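Ketoacyl_synth_N domain-containing protein (Photorhabdus luminescens subsp. laumondii, PDB 6SMO) probably takes part in 3-oxoacyl-[acyl-carrier-protein] synthesis as a ketoacyl synthase family subunit, in a complex with a second ketosynthase-type chain. Local coordinates at residues Y250-K255 / N259-Y264; A161-I166 / I354-N359; V276-G281 / V319-L324. All blocks are in the same frame, centred on the assembly; numbering follows the deposited sequence.

Contact 1 of 3, residues Y250-K255 / N259-Y264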
# COMPACT_ATOMS: atom_id res chain seq x y z
N TYR C 250 -18.34 1.48 -6.74
CA TYR C 250 -18.82 2.86 -6.99
C TYR C 250 -18.80 3.66 -5.68
O TYR C 250 -18.51 3.08 -4.62
CB TYR C 250 -20.22 2.84 -7.62
CG TYR C 250 -20.25 2.32 -9.04
CD1 TYR C 250 -20.06 3.17 -10.11
CD2 TYR C 250 -20.47 0.98 -9.30
CE1 TYR C 250 -20.08 2.70 -11.42
CE2 TYR C 250 -20.50 0.50 -10.60
CZ TYR C 250 -20.30 1.36 -11.66
OH TYR C 250 -20.33 0.89 -12.94
N PHE C 251 -19.10 4.96 -5.78
CA PHE C 251 -19.13 5.93 -4.66
C PHE C 251 -20.40 6.78 -4.75
O PHE C 251 -20.94 6.93 -5.86
CB PHE C 251 -17.87 6.81 -4.69
CG PHE C 251 -17.61 7.56 -3.41
CD1 PHE C 251 -16.99 6.94 -2.34
CD2 PHE C 251 -17.98 8.89 -3.28
CE1 PHE C 251 -16.75 7.63 -1.16
CE2 PHE C 251 -17.74 9.58 -2.10
CZ PHE C 251 -17.13 8.95 -1.04
N ALA C 252 -20.86 7.29 -3.61
CA ALA C 252 -22.06 8.15 -3.47
C ALA C 252 -21.71 9.37 -2.61
O ALA C 252 -21.66 9.27 -1.39
CB ALA C 252 -23.19 7.36 -2.86
N PRO C 253 -21.42 10.55 -3.22
CA PRO C 253 -21.10 11.75 -2.45
C PRO C 253 -22.28 12.30 -1.62
O PRO C 253 -22.01 12.94 -0.62
CB PRO C 253 -20.68 12.77 -3.52
CG PRO C 253 -21.35 12.29 -4.79
CD PRO C 253 -21.36 10.78 -4.67
N ASP C 254 -23.52 12.04 -2.04
CA ASP C 254 -24.75 12.53 -1.36
C ASP C 254 -25.84 11.44 -1.38
O ASP C 254 -25.60 10.38 -1.99
CB ASP C 254 -25.25 13.84 -2.00
CG ASP C 254 -25.64 13.71 -3.46
OD1 ASP C 254 -25.05 12.86 -4.16
OD2 ASP C 254 -26.53 14.47 -3.89
N LYS C 255 -26.98 11.71 -0.73
CA LYS C 255 -28.11 10.76 -0.55
C LYS C 255 -28.83 10.52 -1.88
O LYS C 255 -29.42 9.43 -2.03
CB LYS C 255 -29.10 11.30 0.49
CG LYS C 255 -28.60 11.27 1.93
CD LYS C 255 -29.63 11.74 2.94
CE LYS C 255 -29.19 11.54 4.37
NZ LYS C 255 -30.19 12.06 5.33
N ASN C 259 -29.04 6.11 -3.82
CA ASN C 259 -30.16 5.23 -4.25
C ASN C 259 -29.94 4.79 -5.71
O ASN C 259 -30.31 3.65 -6.03
CB ASN C 259 -31.52 5.91 -4.07
CG ASN C 259 -31.91 6.07 -2.62
OD1 ASN C 259 -31.07 6.05 -1.73
ND2 ASN C 259 -33.20 6.23 -2.37
N ASN C 260 -29.38 5.67 -6.54
CA ASN C 260 -29.07 5.39 -7.98
C ASN C 260 -27.94 4.35 -8.07
O ASN C 260 -27.98 3.55 -9.02
CB ASN C 260 -28.71 6.67 -8.74
CG ASN C 260 -29.85 7.67 -8.81
OD1 ASN C 260 -29.68 8.83 -8.44
ND2 ASN C 260 -31.00 7.23 -9.27
N THR C 261 -26.99 4.38 -7.14
CA THR C 261 -25.79 3.49 -7.11
C THR C 261 -26.20 2.06 -6.77
O THR C 261 -25.55 1.13 -7.28
CB THR C 261 -24.72 4.01 -6.14
OG1 THR C 261 -24.58 5.42 -6.31
CG2 THR C 261 -23.38 3.34 -6.33
N LEU C 262 -27.24 1.88 -5.94
CA LEU C 262 -27.74 0.56 -5.48
C LEU C 262 -28.31 -0.24 -6.66
O LEU C 262 -28.34 -1.48 -6.57
CB LEU C 262 -28.80 0.75 -4.39
CG LEU C 262 -28.27 1.23 -3.04
CD1 LEU C 262 -29.41 1.73 -2.16
CD2 LEU C 262 -27.51 0.13 -2.32
N GLU C 263 -28.75 0.44 -7.73
CA GLU C 263 -29.32 -0.19 -8.95
C GLU C 263 -28.23 -0.96 -9.72
O GLU C 263 -28.60 -1.89 -10.47
CB GLU C 263 -29.98 0.85 -9.85
CG GLU C 263 -31.26 1.43 -9.28
CD GLU C 263 -32.08 2.25 -10.25
OE1 GLU C 263 -31.57 2.58 -11.34
OE2 GLU C 263 -33.25 2.56 -9.92
N TYR C 264 -26.96 -0.59 -9.54
CA TYR C 264 -25.79 -1.29 -10.15
C TYR C 264 -25.57 -2.64 -9.44
O TYR C 264 -25.06 -3.57 -10.09
CB TYR C 264 -24.54 -0.41 -10.12
CG TYR C 264 -24.53 0.69 -11.15
CD1 TYR C 264 -24.06 0.47 -12.43
CD2 TYR C 264 -25.00 1.96 -10.84
CE1 TYR C 264 -24.06 1.47 -13.39
CE2 TYR C 264 -25.00 2.98 -11.78
CZ TYR C 264 -24.53 2.73 -13.06
OH TYR C 264 -24.52 3.73 -13.99
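Tyr250 and Tyr264 meet face to face: the ring centroids are 4.6 Å apart and the planes are inclined by 29°, so this is a tilted stack rather than a flat one. The two side chains cross at about a right angle as they reach over one another, and the overlap is offset, with CE2, CZ and OH of Tyr250 nearest its partner. CZ of Tyr250 sits above one face of Tyr264, shifted toward the rim and 3.9 Å from Tyr264 CD1. The hydroxyl continues across the same side, with OH of Tyr250 3.8 Å from CD1 of Tyr264. At the edge of the Tyr264 ring, in its plane, lies the carbonyl oxygen of Thr261.

Thr261 fills the space nearer the backbone. Its first torsion (chi1 -44°) divides the two branches: the methyl lies anti to the backbone N and comes down on Tyr250, CG2 to CB at 3.4 Å, whereas OG1 is turned back along its own helix to hydrogen-bond with Thr257 O. That hydroxyl also lies 4.2 Å from CB of Ala252, a packing contact. Where the chain climbs into helix 255-261, Asp254 takes the N-cap position, and its OD1 hydrogen-bonds to Thr257 OG1.

A neighbouring chain, the PKS_KS domain-containing protein, borders this corner, with its Arg121 against Tyr264 and its backbone hydrogen-bonded to Phe251. What results is a short strand-to-helix connection: the end of strand 242-251 is covered by the short helices that follow it, as at the outer helical layer of the thiolase fold.

Contact 2 of 3, residues A161-I166 / I354-N359; sequences AGMQAI and IQRFSN
Met163 against Ile354 and Arg356 is plain apolar packing of helix on sheet, deep in the layered thiolase fold: helix 161-175, from the central helical layer, lies over strand 351-356. In ketoacyl synthases the corresponding helix carries the nucleophile at its N-terminal end; here the equivalent helix packs on a strand of the C-terminal half. Measured on the short segments, the axes approach to 9.9 Å, with N-to-C directions 134° apart.

One side chain spans that gap. The side chain of Met163 leaves the helix with CG anti to the backbone N and then bends at its second torsion (chi2 75°), which carries the methyl down onto the strand. SD passes alongside the root of Arg356, 4.3 Å from its CB. Ile354 offers its CG2 branch, 3.9 Å from Met163 CE, and the two side chains meet at a slant, the methyl of one against the methyl of the other. Cys364 and Leu366 of strand 362-369 also pack on Met163, so the thioether is shared between neighbouring strands.

Only the first part of Arg356 belongs to this apolar patch. Beyond CB the chain leads off, and its NE makes a salt bridge with Asp280, which provides the buried guanidinium with a counter-charge. Ile354 also touches Asp321, Ser322 and Ala325 of helix 319-329, the other central helix, so it is a meeting point for both. Met163 CE ends beside the strand backbone, 3.4 Å from Ile354 O and 4.4 Å from Gln355 N.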
# COMPACT_ATOMS: atom_id res chain seq x y z
N ALA C 161 -11.93 -2.12 1.86
CA ALA C 161 -10.54 -2.41 1.43
C ALA C 161 -10.46 -3.84 0.86
O ALA C 161 -9.99 -3.99 -0.29
CB ALA C 161 -9.58 -2.24 2.58
N GLY C 162 -10.90 -4.83 1.64
CA GLY C 162 -10.87 -6.26 1.26
C GLY C 162 -11.85 -6.58 0.15
O GLY C 162 -11.57 -7.50 -0.64
N MET C 163 -12.97 -5.84 0.07
CA MET C 163 -14.03 -6.02 -0.96
C MET C 163 -13.46 -5.64 -2.33
O MET C 163 -13.80 -6.32 -3.32
CB MET C 163 -15.25 -5.15 -0.65
CG MET C 163 -16.54 -5.71 -1.20
SD MET C 163 -17.16 -7.12 -0.24
CE MET C 163 -18.65 -7.51 -1.16
N GLN C 164 -12.63 -4.59 -2.38
CA GLN C 164 -11.92 -4.14 -3.61
C GLN C 164 -10.79 -5.13 -3.95
O GLN C 164 -10.59 -5.39 -5.15
CB GLN C 164 -11.37 -2.72 -3.43
CG GLN C 164 -12.46 -1.64 -3.46
CD GLN C 164 -11.92 -0.25 -3.26
OE1 GLN C 164 -10.84 -0.04 -2.70
NE2 GLN C 164 -12.67 0.74 -3.72
N ALA C 165 -10.11 -5.65 -2.93
CA ALA C 165 -8.95 -6.58 -3.06
C ALA C 165 -9.35 -7.81 -3.88
O ALA C 165 -8.57 -8.19 -4.78
CB ALA C 165 -8.44 -6.97 -1.69
N ILE C 166 -10.52 -8.40 -3.60
CA ILE C 166 -11.03 -9.62 -4.30
C ILE C 166 -11.41 -9.24 -5.74
O ILE C 166 -11.06 -10.00 -6.67
CB ILE C 166 -12.23 -10.25 -3.56
CG1 ILE C 166 -11.89 -10.61 -2.11
CG2 ILE C 166 -12.76 -11.46 -4.31
CD1 ILE C 166 -13.10 -10.78 -1.22
N ILE C 354 -23.05 -10.41 -2.39
CA ILE C 354 -22.67 -9.75 -1.10
C ILE C 354 -22.46 -8.26 -1.37
O ILE C 354 -21.80 -7.93 -2.37
CB ILE C 354 -21.41 -10.41 -0.51
CG1 ILE C 354 -21.56 -11.93 -0.40
CG2 ILE C 354 -21.05 -9.79 0.84
CD1 ILE C 354 -20.29 -12.69 -0.68
N GLN C 355 -23.00 -7.40 -0.50
CA GLN C 355 -22.86 -5.92 -0.58
C GLN C 355 -22.18 -5.40 0.69
O GLN C 355 -22.49 -5.91 1.78
CB GLN C 355 -24.22 -5.25 -0.77
CG GLN C 355 -24.13 -3.79 -1.21
CD GLN C 355 -25.48 -3.14 -1.35
OE1 GLN C 355 -25.83 -2.64 -2.42
NE2 GLN C 355 -26.24 -3.13 -0.27
N ARG C 356 -21.29 -4.41 0.53
CA ARG C 356 -20.67 -3.63 1.63
C ARG C 356 -20.56 -2.17 1.19
O ARG C 356 -20.48 -1.93 -0.03
CB ARG C 356 -19.30 -4.19 2.00
CG ARG C 356 -19.32 -5.27 3.07
CD ARG C 356 -18.33 -4.97 4.18
NE ARG C 356 -18.73 -3.81 4.96
CZ ARG C 356 -17.97 -3.18 5.86
NH1 ARG C 356 -18.45 -2.14 6.51
NH2 ARG C 356 -16.74 -3.59 6.10
N PHE C 357 -20.56 -1.23 2.14
CA PHE C 357 -20.31 0.21 1.88
C PHE C 357 -19.71 0.87 3.13
O PHE C 357 -19.89 0.36 4.25
CB PHE C 357 -21.57 0.91 1.38
CG PHE C 357 -22.87 0.52 2.04
CD1 PHE C 357 -23.25 1.08 3.25
CD2 PHE C 357 -23.75 -0.35 1.42
CE1 PHE C 357 -24.46 0.75 3.84
CE2 PHE C 357 -24.96 -0.69 2.01
CZ PHE C 357 -25.31 -0.14 3.22
N SER C 358 -19.02 1.99 2.91
CA SER C 358 -18.20 2.72 3.92
C SER C 358 -19.01 3.87 4.53
O SER C 358 -20.14 4.11 4.07
CB SER C 358 -16.93 3.23 3.29
OG SER C 358 -17.20 4.30 2.40
N ASN C 359 -18.42 4.55 5.51
CA ASN C 359 -19.00 5.74 6.20
C ASN C 359 -19.00 6.93 5.24
O ASN C 359 -19.99 7.68 5.24
CB ASN C 359 -18.23 6.06 7.49
CG ASN C 359 -18.95 7.06 8.37
OD1 ASN C 359 -19.92 6.72 9.04
ND2 ASN C 359 -18.48 8.30 8.38

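Contact 3 of 3, residues V276-G281 / V319-L324; sequences VFIMDG and VIDSVL
Ile278 and Asp321 carry this buried contact, in which helix 319-329 of the central layer of the thiolase fold lies against strand 275-278. The closest CA atoms, those of the same two residues, are 7.7 Å apart.

Van der Waals packing does the work between the segments. The CG2 branch of Ile278, anti to the backbone N, faces the Asp321 carboxylate and lies 4.1 Å from its CG. The methylene of Asp321 adds to the same patch, its CB 4.2 Å from Ile278 CG2. Ile278 is packed from the neighbouring strand too, by Ile352.

The polar bonds of the carboxylate run to partners beyond the two segments. OD1 makes a weak hydrogen bond with the backbone N of Gly318, just before the helix begins, and OD2 forms a long, weak ion pair with Arg307 NH1. Lying in the first turn of the helix and near that arginine, the carboxylate would probably be favoured in its charged form.

Backbone hydrogen bonding places the strand: Ile278 pairs with Ile353, and Phe277 with Ser302 and Ile304. The nearest touch between helix and strand is Ile278 CG2 to Asp321 OD2, at 3.2 Å.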
# COMPACT_ATOMS: atom_id res chain seq x y z
N VAL C 276 -29.64 -15.32 -3.07
CA VAL C 276 -29.59 -14.87 -1.64
C VAL C 276 -28.72 -13.61 -1.58
O VAL C 276 -27.57 -13.67 -2.05
CB VAL C 276 -29.05 -15.98 -0.72
CG1 VAL C 276 -28.59 -15.45 0.63
CG2 VAL C 276 -30.08 -17.09 -0.53
N PHE C 277 -29.25 -12.52 -1.01
CA PHE C 277 -28.56 -11.22 -0.86
C PHE C 277 -28.01 -11.08 0.57
O PHE C 277 -28.82 -10.93 1.51
CB PHE C 277 -29.50 -10.06 -1.20
CG PHE C 277 -28.84 -8.70 -1.19
CD1 PHE C 277 -28.00 -8.31 -2.22
CD2 PHE C 277 -29.05 -7.82 -0.14
CE1 PHE C 277 -27.39 -7.07 -2.20
CE2 PHE C 277 -28.44 -6.58 -0.12
CZ PHE C 277 -27.61 -6.20 -1.16
N ILE C 278 -26.69 -11.14 0.72
CA ILE C 278 -25.97 -10.85 1.99
C ILE C 278 -25.72 -9.33 2.04
O ILE C 278 -25.11 -8.80 1.09
CB ILE C 278 -24.66 -11.66 2.10
CG1 ILE C 278 -24.95 -13.17 2.18
CG2 ILE C 278 -23.83 -11.20 3.29
CD1 ILE C 278 -23.74 -14.05 2.00
N MET C 279 -26.17 -8.68 3.11
CA MET C 279 -26.18 -7.20 3.25
C MET C 279 -25.02 -6.75 4.15
O MET C 279 -24.42 -7.61 4.83
CB MET C 279 -27.51 -6.69 3.82
CG MET C 279 -27.91 -7.28 5.16
SD MET C 279 -29.63 -6.90 5.60
CE MET C 279 -29.45 -5.25 6.26
N ASP C 280 -24.70 -5.45 4.11
CA ASP C 280 -23.62 -4.80 4.91
C ASP C 280 -23.92 -4.98 6.40
O ASP C 280 -23.05 -5.50 7.12
CB ASP C 280 -23.48 -3.32 4.53
CG ASP C 280 -22.36 -2.59 5.24
OD1 ASP C 280 -21.25 -3.16 5.33
OD2 ASP C 280 -22.59 -1.46 5.70
N GLY C 281 -25.12 -4.57 6.83
CA GLY C 281 -25.65 -4.81 8.19
C GLY C 281 -25.06 -3.88 9.24
O GLY C 281 -25.20 -4.21 10.44
N VAL C 319 -15.32 -9.83 3.01
CA VAL C 319 -14.37 -10.89 2.55
C VAL C 319 -14.75 -12.21 3.22
O VAL C 319 -14.87 -13.22 2.50
CB VAL C 319 -12.90 -10.50 2.85
CG1 VAL C 319 -11.94 -11.61 2.47
CG2 VAL C 319 -12.51 -9.20 2.17
N ILE C 320 -14.96 -12.19 4.54
CA ILE C 320 -15.35 -13.41 5.32
C ILE C 320 -16.72 -13.88 4.84
O ILE C 320 -16.95 -15.09 4.84
CB ILE C 320 -15.30 -13.15 6.84
CG1 ILE C 320 -15.53 -14.43 7.64
CG2 ILE C 320 -16.26 -12.05 7.26
CD1 ILE C 320 -14.89 -14.43 9.00
N ASP C 321 -17.58 -12.94 4.43
CA ASP C 321 -18.91 -13.23 3.84
C ASP C 321 -18.73 -14.02 2.53
O ASP C 321 -19.46 -15.01 2.33
CB ASP C 321 -19.71 -11.95 3.60
CG ASP C 321 -20.04 -11.18 4.87
OD1 ASP C 321 -19.14 -11.05 5.73
OD2 ASP C 321 -21.19 -10.71 5.00
N SER C 322 -17.78 -13.59 1.69
CA SER C 322 -17.42 -14.23 0.39
C SER C 322 -16.80 -15.62 0.64
O SER C 322 -17.01 -16.51 -0.21
CB SER C 322 -16.49 -13.36 -0.41
OG SER C 322 -17.10 -12.12 -0.73
N VAL C 323 -16.07 -15.78 1.74
CA VAL C 323 -15.47 -17.08 2.18
C VAL C 323 -16.61 -18.06 2.52
O VAL C 323 -16.57 -19.20 2.02
CB VAL C 323 -14.51 -16.88 3.37
CG1 VAL C 323 -14.28 -18.16 4.16
CG2 VAL C 323 -13.18 -16.30 2.91
N LEU C 324 -17.59 -17.61 3.32
CA LEU C 324 -18.80 -18.39 3.70
C LEU C 324 -19.64 -18.69 2.46
O LEU C 324 -20.04 -19.86 2.30
CB LEU C 324 -19.61 -17.61 4.74
CG LEU C 324 -19.36 -17.97 6.21
CD1 LEU C 324 -17.88 -17.98 6.54
CD2 LEU C 324 -20.10 -17.02 7.13

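In the fold
Contacts 2 and 3 are direct neighbours, their centres 10 Å apart. Strands 351-356 and 275-278 lie side by side in one sheet, where Gln355 N of contact 2 and Ile278 O of contact 3, 3.0 Å apart, probably form a hydrogen bond. The two central helices also meet: Gly162 C is 3.4 Å from Val319 CG2. Contact 1 lies farther out, its centre 14 Å from that of contact 2 and 19 Å from that of contact 3, yet Leu262 CD2 reaches Gln355 OE1 at 3.2 Å. Along the chain, contacts 1 and 3 both nest inside the loop closed by contact 2. None of the three includes Val129, Ala130, Trp133 or Phe134, which line the pocket of the bound polyketone.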